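Local coordinates for trehalose-6-phosphate phosphatase (Candida albicans, PDB 5DXI), which is a trehalose-phosphatase family member of the HAD clan, captured with magnesium, beryllium trifluoride and a two-glucose glycan, at residues D28-L33 with A41-S46. Sequence-based numbering, arbitrary orientation.
With MG (magnesium ion), chain E; BEF (beryllium trifluoride ion), chain F; GLC (alpha-D-glucopyranose), chain C; GLC (alpha-D-glucopyranose), chain B.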
loop_
_atom_site.group_PDB
_atom_site.type_symbol
_atom_site.label_atom_id
_atom_site.label_comp_id
_atom_site.label_asym_id
_atom_site.label_seq_id
_atom_site.Cartn_x
_atom_site.Cartn_y
_atom_site.Cartn_z
ATOM N N ASP A 28 -0.683 -3.802 -1.210
ATOM C CA ASP A 28 -1.805 -2.915 -1.023
ATOM C C ASP A 28 -3.110 -3.732 -1.031
ATOM O O ASP A 28 -3.153 -4.781 -1.671
ATOM C CB ASP A 28 -1.850 -1.898 -2.136
ATOM C CG ASP A 28 -2.925 -0.931 -1.930
ATOM O OD1 ASP A 28 -2.949 -0.467 -0.790
ATOM O OD2 ASP A 28 -3.749 -0.676 -2.829
ATOM N N TYR A 29 -4.168 -3.246 -0.372
ATOM C CA TYR A 29 -5.460 -3.946 -0.407
ATOM C C TYR A 29 -6.427 -3.317 -1.411
ATOM O O TYR A 29 -6.660 -3.873 -2.486
ATOM C CB TYR A 29 -6.129 -3.991 0.978
ATOM C CG TYR A 29 -7.438 -4.771 0.941
ATOM C CD1 TYR A 29 -7.435 -6.145 0.727
ATOM C CD2 TYR A 29 -8.664 -4.133 1.080
ATOM C CE1 TYR A 29 -8.609 -6.871 0.667
ATOM C CE2 TYR A 29 -9.867 -4.859 1.021
ATOM C CZ TYR A 29 -9.819 -6.234 0.820
ATOM O OH TYR A 29 -10.977 -6.991 0.762
ATOM N N ASP A 30 -6.970 -2.151 -1.086
ATOM C CA ASP A 30 -7.996 -1.539 -1.933
ATOM C C ASP A 30 -7.507 -1.162 -3.327
ATOM O O ASP A 30 -6.476 -0.534 -3.490
ATOM C CB ASP A 30 -8.579 -0.298 -1.262
ATOM C CG ASP A 30 -9.402 -0.643 -0.036
ATOM O OD1 ASP A 30 -10.559 -1.076 -0.217
ATOM O OD2 ASP A 30 -8.896 -0.478 1.097
ATOM N N GLY A 31 -8.270 -1.573 -4.336
ATOM C CA GLY A 31 -7.948 -1.292 -5.720
ATOM C C GLY A 31 -6.785 -2.129 -6.220
ATOM O O GLY A 31 -6.317 -1.959 -7.350
ATOM N N THR A 32 -6.344 -3.066 -5.390
ATOM C CA THR A 32 -5.165 -3.852 -5.696
ATOM C C THR A 32 -5.475 -5.336 -5.576
ATOM O O THR A 32 -5.342 -6.072 -6.550
ATOM C CB THR A 32 -3.989 -3.452 -4.769
ATOM O OG1 THR A 32 -3.655 -2.076 -5.013
ATOM C CG2 THR A 32 -2.768 -4.335 -5.014
ATOM N N LEU A 33 -5.902 -5.771 -4.389
ATOM C CA LEU A 33 -6.322 -7.161 -4.180
ATOM C C LEU A 33 -7.837 -7.318 -4.355
ATOM O O LEU A 33 -8.351 -8.437 -4.422
ATOM C CB LEU A 33 -5.904 -7.648 -2.792
ATOM C CG LEU A 33 -4.404 -7.625 -2.503
ATOM C CD1 LEU A 33 -4.096 -8.091 -1.075
ATOM C CD2 LEU A 33 -3.694 -8.498 -3.512
ATOM N N ALA A 41 -17.269 -0.530 2.853
ATOM C CA ALA A 41 -17.563 -1.711 3.665
ATOM C C ALA A 41 -17.787 -2.951 2.807
ATOM O O ALA A 41 -17.722 -4.083 3.307
ATOM C CB ALA A 41 -18.781 -1.463 4.556
ATOM N N ALA A 42 -18.046 -2.729 1.524
ATOM C CA ALA A 42 -18.318 -3.806 0.571
ATOM C C ALA A 42 -17.057 -4.341 -0.105
ATOM O O ALA A 42 -17.138 -5.265 -0.914
ATOM C CB ALA A 42 -19.291 -3.323 -0.489
ATOM N N ALA A 43 -15.900 -3.754 0.211
ATOM C CA ALA A 43 -14.639 -4.137 -0.424
ATOM C C ALA A 43 -14.087 -5.411 0.189
ATOM O O ALA A 43 -13.020 -5.410 0.809
ATOM C CB ALA A 43 -13.598 -2.999 -0.314
ATOM N N ILE A 44 -14.780 -6.516 -0.039
ATOM C CA ILE A 44 -14.533 -7.731 0.724
ATOM C C ILE A 44 -13.632 -8.713 -0.019
ATOM O O ILE A 44 -13.751 -8.843 -1.223
ATOM C CB ILE A 44 -15.916 -8.397 1.046
ATOM C CG1 ILE A 44 -16.667 -7.574 2.100
ATOM C CG2 ILE A 44 -15.789 -9.876 1.426
ATOM C CD1 ILE A 44 -18.113 -8.059 2.327
ATOM N N PRO A 45 -12.758 -9.441 0.707
ATOM C CA PRO A 45 -11.885 -10.410 0.025
ATOM C C PRO A 45 -12.666 -11.482 -0.739
ATOM O O PRO A 45 -13.610 -12.056 -0.193
ATOM C CB PRO A 45 -11.107 -11.048 1.170
ATOM C CG PRO A 45 -11.221 -10.093 2.298
ATOM C CD PRO A 45 -12.518 -9.406 2.157
ATOM N N SER A 46 -12.284 -11.723 -1.988
ATOM C CA SER A 46 -12.850 -12.804 -2.780
ATOM C C SER A 46 -12.290 -14.118 -2.295
ATOM O O SER A 46 -11.225 -14.150 -1.671
ATOM C CB SER A 46 -12.535 -12.610 -4.282
ATOM O OG SER A 46 -11.143 -12.776 -4.552
HETATM MG MG MG E . -5.147 0.894 -2.835
HETATM BE BE BEF F . -4.271 0.004 -0.183
HETATM F F1 BEF F . -4.198 1.508 0.746
HETATM F F2 BEF F . -5.726 0.604 -0.985
HETATM F F3 BEF F . -5.306 -0.841 0.973
HETATM C C1 GLC C . -10.526 2.875 1.006
HETATM C C2 GLC C . -10.832 3.356 2.418
HETATM C C3 GLC C . -9.801 4.410 2.834
HETATM C C4 GLC C . -8.406 3.825 2.703
HETATM C C5 GLC C . -8.200 3.354 1.266
HETATM C C6 GLC C . -6.860 2.655 1.142
HETATM O O1 GLC C . -10.707 3.941 0.075
HETATM O O2 GLC C . -12.148 3.902 2.443
HETATM O O3 GLC C . -10.012 4.790 4.186
HETATM O O4 GLC C . -7.408 4.814 3.031
HETATM O O5 GLC C . -9.183 2.399 0.903
HETATM O O6 GLC C . -6.890 1.449 1.914
HETATM C C1 GLC B . -10.633 3.478 -1.283
HETATM C C2 GLC B . -11.037 4.580 -2.237
HETATM C C3 GLC B . -12.517 4.901 -2.074
HETATM C C4 GLC B . -13.353 3.648 -2.317
HETATM C C5 GLC B . -12.898 2.564 -1.343
HETATM C C6 GLC B . -13.606 1.235 -1.568
HETATM O O2 GLC B . -10.281 5.764 -2.002
HETATM O O3 GLC B . -12.864 5.939 -2.996
HETATM O O4 GLC B . -14.737 3.920 -2.079
HETATM O O5 GLC B . -11.485 2.340 -1.497
HETATM O O6 GLC B . -13.159 0.685 -2.823
HETATM O O HOH W 1 -10.480 -10.069 -3.689
HETATM O O HOH W 2 -3.868 2.449 -2.249
HETATM O O HOH W 3 -6.642 2.157 -3.364
#
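The hydroxyl of Tyr29 reaches across to residues 41-46, later in the same loop between strand 23-27 and helix 47-58, and donates to the backbone carbonyl of Ala43, OH to O 2.6 Å. That oxygen lies at the ring edge, near its plane, while the phenol oxygen is tilted 32° out of the carbonyl plane. CG anti to the backbone N (chi1 -178°) points the ring at the second segment. Ala43, centre of an inverse gamma turn, directs its methyl at the other segment, where CB stands 3.6 Å from Asp30 OD1. Beyond the hydroxyl, a face of the Pro45 ring lies against the tyrosine oxygen, its CD 3.2 Å from Tyr29 OH; Met79 of helix 72-79 touches both residues. Asp28, Asp30 and Thr32 fit the DxDx(T/V) signature of HAD proteins, placed just after strand 23-27 of the Rossmann-like core. Asp28 OD1 is bonded covalently to the beryllium atom of the beryllium trifluoride ion, whereas its OD2 binds magnesium and, through its anti lone pair, accepts from Thr32 OG1 at 2.6 Å, which helps fix the carboxylate's rotation. The magnesium ion is also held by Asp30 O, two waters and Asp233. Fluorine F3 receives two backbone bonds, from Tyr29 N and from Asp30 N, the latter straighter at 154°. Asp30 OD2 has its firm partner in Arg70, a salt bridge, and lies 2.9 Å from O6 of the chain C glucose, a possible hydrogen bond whose proton has another acceptor within reach. Tyr29 O accepts from both Thr32 N and Leu33 N, folding 29-33 into a tight turn. At the far end of the contact a water donates to Leu33 O and accepts from Ser46 N, beside the serine whose OG caps Leu49 N at the start of helix 47-58.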